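Local coordinates for protein alcohol dehydrogenase (Thermus sp., PDB 4CPD) that probably oxidises alcohols with NAD+ as the acceptor, as a zinc-dependent enzyme of the medium-chain dehydrogenase family, at residues I148-I153 and A301-L306; A173-G178 and L250-E255; E70-L75 and P129-N134. All blocks are in the same frame, centred on the assembly; numbering follows the deposited sequence.

Contact 1 lies nearest the centre of the chain, on a segment whose D152 binds a zinc ion; contacts 2 and 3 lie on opposite sides of that centre, in the coenzyme domain and the GroES-like domain. Contact 1 and contact 2 both carry residues of the NAD pocket: D152 in 148-153, and G176 and G178 in 173-178. Their centres lie about 23 Å apart, with nearest atoms about 7 Å from each other, and contact 2 is nested along the chain inside the loop that contact 1 closes. Contact 3 closes earlier in the sequence, with its centre about 19 Å from that of contact 1 and about 39 Å from that of contact 2. No two of them touch.

Contact 1 of 3, residues I148-I153 and A301-L306; sequences IFAGDI and AVLALL. With ZN (zinc ion), chain E.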
loop_
_atom_site.group_PDB
_atom_site.type_symbol
_atom_site.label_atom_id
_atom_site.label_comp_id
_atom_site.label_asym_id
_atom_site.label_seq_id
_atom_site.Cartn_x
_atom_site.Cartn_y
_atom_site.Cartn_z
ATOM N N ILE A 148 22.228 -9.573 -17.125
ATOM C CA ILE A 148 22.214 -10.232 -15.816
ATOM C C ILE A 148 21.365 -9.483 -14.780
ATOM O O ILE A 148 20.702 -10.093 -13.962
ATOM C CB ILE A 148 23.627 -10.521 -15.288
ATOM C CG1 ILE A 148 23.556 -11.259 -13.954
ATOM C CG2 ILE A 148 24.435 -9.243 -15.125
ATOM C CD1 ILE A 148 24.869 -11.886 -13.557
ATOM N N PHE A 149 21.323 -8.175 -14.884
ATOM C CA PHE A 149 20.599 -7.333 -13.926
ATOM C C PHE A 149 19.084 -7.521 -13.926
ATOM O O PHE A 149 18.415 -7.349 -12.897
ATOM C CB PHE A 149 20.956 -5.896 -14.170
ATOM C CG PHE A 149 22.394 -5.611 -13.900
ATOM C CD1 PHE A 149 23.360 -5.819 -14.854
ATOM C CD2 PHE A 149 22.788 -5.224 -12.653
ATOM C CE1 PHE A 149 24.698 -5.583 -14.576
ATOM C CE2 PHE A 149 24.123 -4.971 -12.368
ATOM C CZ PHE A 149 25.083 -5.148 -13.338
ATOM N N ALA A 150 18.553 -7.956 -15.062
ATOM C CA ALA A 150 17.133 -8.246 -15.180
ATOM C C ALA A 150 16.656 -9.315 -14.198
ATOM O O ALA A 150 15.477 -9.319 -13.801
ATOM C CB ALA A 150 16.810 -8.670 -16.597
ATOM N N GLY A 151 17.560 -10.221 -13.832
ATOM C CA GLY A 151 17.198 -11.325 -12.973
ATOM C C GLY A 151 17.027 -10.964 -11.513
ATOM O O GLY A 151 16.361 -11.733 -10.769
ATOM N N ASP A 152 17.593 -9.816 -11.096
ATOM C CA ASP A 152 17.544 -9.461 -9.664
ATOM C C ASP A 152 17.436 -7.968 -9.435
ATOM O O ASP A 152 16.330 -7.455 -9.371
ATOM C CB ASP A 152 18.720 -10.124 -8.925
ATOM C CG ASP A 152 18.766 -9.815 -7.483
ATOM O OD1 ASP A 152 17.949 -9.015 -6.986
ATOM O OD2 ASP A 152 19.675 -10.359 -6.832
ATOM N N ILE A 153 18.547 -7.262 -9.320
ATOM C CA ILE A 153 18.476 -5.900 -8.765
ATOM C C ILE A 153 17.744 -4.823 -9.623
ATOM O O ILE A 153 17.154 -3.895 -9.078
ATOM C CB ILE A 153 19.845 -5.380 -8.347
ATOM C CG1 ILE A 153 20.797 -5.346 -9.533
ATOM C CG2 ILE A 153 20.441 -6.241 -7.242
ATOM C CD1 ILE A 153 21.969 -4.428 -9.253
ATOM N N ALA A 301 9.476 -6.916 -19.604
ATOM C CA ALA A 301 9.555 -5.495 -19.906
ATOM C C ALA A 301 10.941 -4.980 -19.662
ATOM O O ALA A 301 11.428 -4.149 -20.405
ATOM C CB ALA A 301 8.577 -4.714 -19.072
ATOM N N VAL A 302 11.583 -5.465 -18.609
ATOM C CA VAL A 302 12.929 -4.989 -18.279
ATOM C C VAL A 302 13.897 -5.371 -19.400
ATOM O O VAL A 302 14.621 -4.547 -19.913
ATOM C CB VAL A 302 13.384 -5.537 -16.916
ATOM C CG1 VAL A 302 14.865 -5.290 -16.692
ATOM C CG2 VAL A 302 12.569 -4.879 -15.816
ATOM N N LEU A 303 13.853 -6.624 -19.803
ATOM C CA LEU A 303 14.633 -7.082 -20.951
ATOM C C LEU A 303 14.411 -6.222 -22.229
ATOM O O LEU A 303 15.363 -5.839 -22.911
ATOM C CB LEU A 303 14.324 -8.554 -21.265
ATOM C CG LEU A 303 14.849 -9.560 -20.243
ATOM C CD1 LEU A 303 14.426 -10.999 -20.540
ATOM C CD2 LEU A 303 16.357 -9.497 -20.157
ATOM N N ALA A 304 13.170 -5.927 -22.570
ATOM C CA ALA A 304 12.921 -5.107 -23.737
ATOM C C ALA A 304 13.629 -3.729 -23.584
ATOM O O ALA A 304 14.149 -3.179 -24.542
ATOM C CB ALA A 304 11.410 -4.957 -23.976
ATOM N N LEU A 305 13.660 -3.192 -22.375
ATOM C CA LEU A 305 14.290 -1.909 -22.152
ATOM C C LEU A 305 15.823 -2.029 -22.267
ATOM O O LEU A 305 16.507 -1.123 -22.793
ATOM C CB LEU A 305 13.900 -1.326 -20.783
ATOM C CG LEU A 305 12.500 -0.750 -20.605
ATOM C CD1 LEU A 305 12.265 -0.477 -19.142
ATOM C CD2 LEU A 305 12.323 0.550 -21.340
ATOM N N LEU A 306 16.356 -3.134 -21.759
ATOM C CA LEU A 306 17.790 -3.357 -21.793
ATOM C C LEU A 306 18.232 -3.538 -23.246
ATOM O O LEU A 306 19.162 -2.897 -23.721
ATOM C CB LEU A 306 18.133 -4.589 -20.984
ATOM C CG LEU A 306 17.987 -4.441 -19.474
ATOM C CD1 LEU A 306 18.196 -5.792 -18.808
ATOM C CD2 LEU A 306 19.005 -3.460 -18.927
HETATM ZN ZN ZN E . 20.036 -10.375 -4.949
HETATM O O HOH W 1 17.925 -10.410 -3.656
#
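A single methyl group, CB of A150, makes the nearest contact with all three side chains that helix 295-307 brings to segment 148-153. It lies 3.7 Å from CD2 of L303, 3.9 Å from CG1 of V302 and 3.9 Å from CD1 of L306. These residues sit at successive and one-turn spacings on the helix, so the alanine meets three methyl groups from one face of it. V302 reaches it with the CG1 branch, which lies anti to the backbone N (chi1 168°). L303, whose CB starts off to the flank, brings its CD2 methyl back over the alanine. No hydrogen bond crosses, and all four residues are buried.

Two residues further on, the same short segment turns to the active site. There D152 binds the zinc ion through OD2 at 1.9 Å, with C38, H59 and a water as the other ligands. The segment thus has A150 against the helix and D152 on the metal. Around this junction, V302 and L306 also pack on L154 of helix 153-163, whose S155 hydroxyl bonds to the carbonyl of A150, while I148 rests on V62 and D152 on E60, both of strand 60-68.

Contact 2 of 3, residues A173-G178 and L250-E255; sequences AVIGAG and LSLALE. With NAD (nicotinamide-adenine-dinucleotide), chain G.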
loop_
_atom_site.group_PDB
_atom_site.type_symbol
_atom_site.label_atom_id
_atom_site.label_comp_id
_atom_site.label_asym_id
_atom_site.label_seq_id
_atom_site.Cartn_x
_atom_site.Cartn_y
_atom_site.Cartn_z
ATOM N N ALA A 173 11.859 10.145 -4.245
ATOM C CA ALA A 173 13.044 10.058 -3.403
ATOM C C ALA A 173 13.484 8.611 -3.280
ATOM O O ALA A 173 12.656 7.746 -3.062
ATOM C CB ALA A 173 12.762 10.635 -2.034
ATOM N N VAL A 174 14.782 8.352 -3.410
ATOM C CA VAL A 174 15.319 6.994 -3.280
ATOM C C VAL A 174 16.275 6.994 -2.118
ATOM O O VAL A 174 17.223 7.760 -2.104
ATOM C CB VAL A 174 16.097 6.560 -4.526
ATOM C CG1 VAL A 174 16.625 5.150 -4.374
ATOM C CG2 VAL A 174 15.222 6.685 -5.758
ATOM N N ILE A 175 16.028 6.131 -1.145
ATOM C CA ILE A 175 16.849 6.081 0.057
ATOM C C ILE A 175 17.739 4.859 -0.065
ATOM O O ILE A 175 17.258 3.716 -0.051
ATOM C CB ILE A 175 15.982 6.023 1.338
ATOM C CG1 ILE A 175 15.225 7.343 1.525
ATOM C CG2 ILE A 175 16.824 5.772 2.570
ATOM C CD1 ILE A 175 14.053 7.248 2.482
ATOM N N GLY A 176 19.038 5.117 -0.194
ATOM C CA GLY A 176 20.007 4.075 -0.488
ATOM C C GLY A 176 20.494 4.219 -1.915
ATOM O O GLY A 176 19.745 4.014 -2.865
ATOM N N ALA A 177 21.763 4.581 -2.053
ATOM C CA ALA A 177 22.413 4.708 -3.355
ATOM C C ALA A 177 23.367 3.545 -3.655
ATOM O O ALA A 177 24.274 3.684 -4.448
ATOM C CB ALA A 177 23.164 6.024 -3.427
ATOM N N GLY A 178 23.154 2.397 -3.023
ATOM C CA GLY A 178 23.789 1.160 -3.455
ATOM C C GLY A 178 23.193 0.689 -4.775
ATOM O O GLY A 178 22.325 1.364 -5.365
ATOM N N LEU A 250 12.866 3.496 7.131
ATOM C CA LEU A 250 11.424 3.407 6.893
ATOM C C LEU A 250 10.648 4.586 7.497
ATOM O O LEU A 250 9.715 5.095 6.881
ATOM C CB LEU A 250 10.864 2.070 7.396
ATOM C CG LEU A 250 11.300 0.854 6.554
ATOM C CD1 LEU A 250 11.100 -0.483 7.280
ATOM C CD2 LEU A 250 10.571 0.839 5.222
ATOM N N SER A 251 11.031 5.012 8.697
ATOM C CA SER A 251 10.381 6.150 9.352
ATOM C C SER A 251 10.687 7.410 8.565
ATOM O O SER A 251 9.843 8.301 8.392
ATOM C CB SER A 251 10.888 6.301 10.785
ATOM O OG SER A 251 10.952 5.036 11.419
ATOM N N LEU A 252 11.916 7.447 8.076
ATOM C CA LEU A 252 12.363 8.519 7.223
ATOM C C LEU A 252 11.512 8.609 5.964
ATOM O O LEU A 252 11.031 9.683 5.613
ATOM C CB LEU A 252 13.824 8.300 6.856
ATOM C CG LEU A 252 14.574 9.575 6.506
ATOM C CD1 LEU A 252 14.745 10.478 7.733
ATOM C CD2 LEU A 252 15.918 9.192 5.916
ATOM N N ALA A 253 11.311 7.475 5.307
ATOM C CA ALA A 253 10.513 7.433 4.100
ATOM C C ALA A 253 9.111 7.960 4.348
ATOM O O ALA A 253 8.579 8.740 3.528
ATOM C CB ALA A 253 10.459 6.018 3.534
ATOM N N LEU A 254 8.536 7.545 5.478
ATOM C CA LEU A 254 7.164 7.914 5.840
ATOM C C LEU A 254 7.004 9.380 6.265
ATOM O O LEU A 254 5.970 9.998 6.027
ATOM C CB LEU A 254 6.628 6.968 6.910
ATOM C CG LEU A 254 6.355 5.573 6.337
ATOM C CD1 LEU A 254 6.223 4.557 7.439
ATOM C CD2 LEU A 254 5.102 5.532 5.468
ATOM N N GLU A 255 8.036 9.941 6.872
ATOM C CA GLU A 255 8.032 11.351 7.183
ATOM C C GLU A 255 8.214 12.182 5.900
ATOM O O GLU A 255 7.523 13.169 5.650
ATOM C CB GLU A 255 9.156 11.638 8.164
ATOM C CG GLU A 255 8.965 12.949 8.911
ATOM C CD GLU A 255 10.039 13.200 9.957
ATOM O OE1 GLU A 255 10.909 12.321 10.172
ATOM O OE2 GLU A 255 9.991 14.284 10.577
HETATM P PA NAD G . 24.209 -2.500 -0.411
HETATM O O1A NAD G . 25.381 -2.739 -1.364
HETATM O O2A NAD G . 24.368 -2.838 1.068
HETATM O O5B NAD G . 23.618 -0.995 -0.502
HETATM C C5B NAD G . 23.096 -0.340 0.653
HETATM C C4B NAD G . 23.318 1.166 0.542
HETATM O O4B NAD G . 22.530 1.849 1.526
HETATM C C3B NAD G . 24.787 1.530 0.784
HETATM O O3B NAD G . 25.286 2.503 -0.149
HETATM C C2B NAD G . 24.783 2.132 2.160
HETATM O O2B NAD G . 25.827 3.097 2.325
HETATM C C1B NAD G . 23.400 2.752 2.204
HETATM N N9A NAD G . 22.981 2.944 3.593
HETATM C C8A NAD G . 23.145 2.046 4.585
HETATM N N7A NAD G . 22.651 2.564 5.736
HETATM C C5A NAD G . 22.165 3.799 5.472
HETATM C C6A NAD G . 21.498 4.873 6.234
HETATM N N6A NAD G . 21.265 4.686 7.543
HETATM N N1A NAD G . 21.141 6.023 5.601
HETATM C C2A NAD G . 21.378 6.200 4.287
HETATM N N3A NAD G . 21.984 5.255 3.530
HETATM C C4A NAD G . 22.390 4.057 4.052
HETATM O O3 NAD G . 22.924 -3.355 -0.910
HETATM P PN NAD G . 22.225 -3.391 -2.373
HETATM O O1N NAD G . 22.982 -4.463 -3.133
HETATM O O2N NAD G . 21.973 -1.981 -2.916
HETATM O O5D NAD G . 20.755 -3.932 -1.972
HETATM C C5D NAD G . 19.822 -2.966 -1.450
HETATM C C4D NAD G . 18.854 -3.494 -0.393
HETATM O O4D NAD G . 17.742 -4.098 -1.069
HETATM C C3D NAD G . 19.442 -4.562 0.530
HETATM O O3D NAD G . 18.827 -4.433 1.823
HETATM C C2D NAD G . 19.082 -5.875 -0.170
HETATM O O2D NAD G . 19.071 -7.058 0.669
HETATM C C1D NAD G . 17.706 -5.501 -0.726
HETATM N N1N NAD G . 17.263 -6.330 -1.860
HETATM C C2N NAD G . 15.972 -6.669 -1.820
HETATM C C3N NAD G . 15.386 -7.447 -2.808
HETATM C C7N NAD G . 13.921 -7.735 -2.643
HETATM O O7N NAD G . 13.414 -8.741 -3.112
HETATM N N7N NAD G . 13.186 -6.824 -1.974
HETATM C C4N NAD G . 16.173 -7.885 -3.887
HETATM C C5N NAD G . 17.525 -7.525 -3.920
HETATM C C6N NAD G . 18.057 -6.739 -2.885
#
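I175 turns its CG1 branch anti to its own carbonyl carbon (chi1 -67°) and extends it further at chi2 162°, which carries CD1 out to segment 250-255 of helix 247-256. This is strand-against-helix packing in the Rossmann fold of the coenzyme domain: I175 closes strand 171-175, and the helix follows strand 239-242. CD1 lies 3.9 Å from both CA and CB of A253, so the methyl rests against the helix backbone itself where the alanine is small. L252 adds a looser touch at the flank, its CD2 4.4 Å from CD1 of I175. The contact is wholly apolar, and V240 of the neighbouring strand joins it by touching both I175 and A253.

Directly after I175 the chain enters the glycine-rich turn, consistent with a GxGxxG motif, in which G176 and G178 line the NAD pocket. The amide of A177 donates to D200, whose carboxylate also bonds to NAD. G176 has a positive phi (108°), and its CA lies 3.9 Å from O4B of NAD. At G178 the backbone comes close to the coenzyme: its C lies 3.5 Å from O2N of the NAD pyrophosphate.

Contact 3 of 3, residues E70-L75 and P129-N134; sequences EGIQDL and PFSNVN
The short helix 131-134, which follows strand 125-128 in the GroES-like domain, receives the loop 70-75 that joins strands 60-68 and 80-82. The side chain of N132 lies about 8 Å from that of C89, a ligand of the four-cysteine zinc site, which puts the contact near that site but not in it. I72 and L75 are the loop side chains that meet the helix, both starting out toward it. I72 does most of the touching: its CD1 methyl lies against the start of the short helix, close to OG of S131 and 3.8 Å from the backbone N of N132. CG1 of the same isoleucine lies 3.5 Å from the serine OG, so the branch runs alongside the hydroxyl. CG1 is anti to the carbonyl carbon (chi1 -58°), and chi2 (-58°) bends CD1 toward the serine. L75 adds a more distant touch, its CD1 4.3 Å from OG of S131.

The serine hydroxyl is hydrogen-bonded to the carbonyl of L26, a residue on which I72 also packs. Just ahead, the carbonyl of F130, the residue at the N-cap position, accepts from the amides of both V133 (2.7 Å) and N134 (2.9 Å).

No hydrogen bond joins the two segments. Isoleucine methyl and methylene lie against a hydroxyl already bonded to L26, and backbone bonds of G71 to P25 and of S131 to L26 tie both segments to the same neighbouring residues, P25 and L26.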
loop_
_atom_site.group_PDB
_atom_site.type_symbol
_atom_site.label_atom_id
_atom_site.label_comp_id
_atom_site.label_asym_id
_atom_site.label_seq_id
_atom_site.Cartn_x
_atom_site.Cartn_y
_atom_site.Cartn_z
ATOM N N GLU A 70 12.625 -33.336 -20.733
ATOM C CA GLU A 70 11.749 -33.733 -21.839
ATOM C C GLU A 70 10.540 -32.804 -21.978
ATOM O O GLU A 70 9.886 -32.843 -23.009
ATOM C CB GLU A 70 11.215 -35.178 -21.674
ATOM C CG GLU A 70 12.252 -36.278 -21.438
ATOM N N GLY A 71 10.234 -31.994 -20.956
ATOM C CA GLY A 71 9.039 -31.153 -20.962
ATOM C C GLY A 71 9.212 -29.727 -21.457
ATOM O O GLY A 71 8.245 -28.955 -21.525
ATOM N N ILE A 72 10.440 -29.379 -21.814
ATOM C CA ILE A 72 10.772 -28.011 -22.227
ATOM C C ILE A 72 10.670 -27.861 -23.752
ATOM O O ILE A 72 11.279 -28.632 -24.511
ATOM C CB ILE A 72 12.178 -27.592 -21.703
ATOM C CG1 ILE A 72 12.237 -27.688 -20.171
ATOM C CG2 ILE A 72 12.539 -26.175 -22.125
ATOM C CD1 ILE A 72 11.211 -26.843 -19.431
ATOM N N GLN A 73 9.897 -26.851 -24.169
ATOM C CA GLN A 73 9.584 -26.597 -25.586
ATOM C C GLN A 73 10.527 -25.546 -26.211
ATOM O O GLN A 73 11.207 -25.813 -27.203
ATOM C CB GLN A 73 8.114 -26.160 -25.717
ATOM N N ASP A 74 10.606 -24.384 -25.567
ATOM C CA ASP A 74 11.190 -23.184 -26.151
ATOM C C ASP A 74 12.621 -22.854 -25.753
ATOM O O ASP A 74 13.046 -21.728 -25.946
ATOM C CB ASP A 74 10.287 -21.993 -25.820
ATOM C CG ASP A 74 8.901 -22.129 -26.432
ATOM O OD1 ASP A 74 8.705 -23.062 -27.248
ATOM O OD2 ASP A 74 8.007 -21.314 -26.114
ATOM N N LEU A 75 13.367 -23.824 -25.238
ATOM C CA LEU A 75 14.792 -23.654 -24.942
ATOM C C LEU A 75 15.581 -24.854 -25.449
ATOM O O LEU A 75 15.192 -26.002 -25.191
ATOM C CB LEU A 75 15.001 -23.567 -23.435
ATOM C CG LEU A 75 14.350 -22.421 -22.662
ATOM C CD1 LEU A 75 14.633 -22.601 -21.182
ATOM C CD2 LEU A 75 14.867 -21.065 -23.125
ATOM N N PRO A 129 14.956 -25.350 -11.801
ATOM C CA PRO A 129 13.652 -26.026 -11.876
ATOM C C PRO A 129 12.565 -25.226 -12.541
ATOM O O PRO A 129 12.606 -24.024 -12.508
ATOM C CB PRO A 129 13.263 -26.204 -10.413
ATOM C CG PRO A 129 14.023 -25.156 -9.688
ATOM C CD PRO A 129 15.304 -24.975 -10.422
ATOM N N PHE A 130 11.585 -25.905 -13.121
ATOM C CA PHE A 130 10.475 -25.226 -13.778
ATOM C C PHE A 130 11.007 -24.125 -14.735
ATOM O O PHE A 130 10.552 -22.974 -14.725
ATOM C CB PHE A 130 9.525 -24.610 -12.722
ATOM C CG PHE A 130 8.973 -25.588 -11.708
ATOM C CD1 PHE A 130 8.097 -26.606 -12.090
ATOM C CD2 PHE A 130 9.291 -25.450 -10.353
ATOM C CE1 PHE A 130 7.581 -27.485 -11.144
ATOM C CE2 PHE A 130 8.770 -26.315 -9.398
ATOM C CZ PHE A 130 7.916 -27.333 -9.795
ATOM N N SER A 131 11.979 -24.474 -15.568
ATOM C CA SER A 131 12.643 -23.478 -16.410
ATOM C C SER A 131 11.676 -22.807 -17.390
ATOM O O SER A 131 11.934 -21.694 -17.875
ATOM C CB SER A 131 13.823 -24.103 -17.166
ATOM O OG SER A 131 13.389 -25.162 -18.016
ATOM N N ASN A 132 10.572 -23.496 -17.669
ATOM C CA ASN A 132 9.439 -22.917 -18.372
ATOM C C ASN A 132 8.930 -21.652 -17.714
ATOM O O ASN A 132 8.431 -20.766 -18.399
ATOM C CB ASN A 132 8.274 -23.908 -18.491
ATOM C CG ASN A 132 7.807 -24.473 -17.129
ATOM O OD1 ASN A 132 8.611 -24.954 -16.312
ATOM N ND2 ASN A 132 6.491 -24.437 -16.901
ATOM N N VAL A 133 9.043 -21.570 -16.398
ATOM C CA VAL A 133 8.634 -20.388 -15.654
ATOM C C VAL A 133 9.819 -19.479 -15.319
ATOM O O VAL A 133 9.703 -18.251 -15.354
ATOM C CB VAL A 133 7.985 -20.840 -14.332
ATOM C CG1 VAL A 133 7.707 -19.673 -13.411
ATOM C CG2 VAL A 133 6.715 -21.623 -14.613
ATOM N N ASN A 134 10.943 -20.089 -14.964
ATOM C CA ASN A 134 12.043 -19.375 -14.329
ATOM C C ASN A 134 13.204 -18.927 -15.207
ATOM O O ASN A 134 14.220 -18.482 -14.668
ATOM C CB ASN A 134 12.572 -20.255 -13.213
ATOM C CG ASN A 134 11.507 -20.570 -12.191
ATOM O OD1 ASN A 134 11.125 -21.721 -11.968
ATOM N ND2 ASN A 134 11.023 -19.539 -11.562
#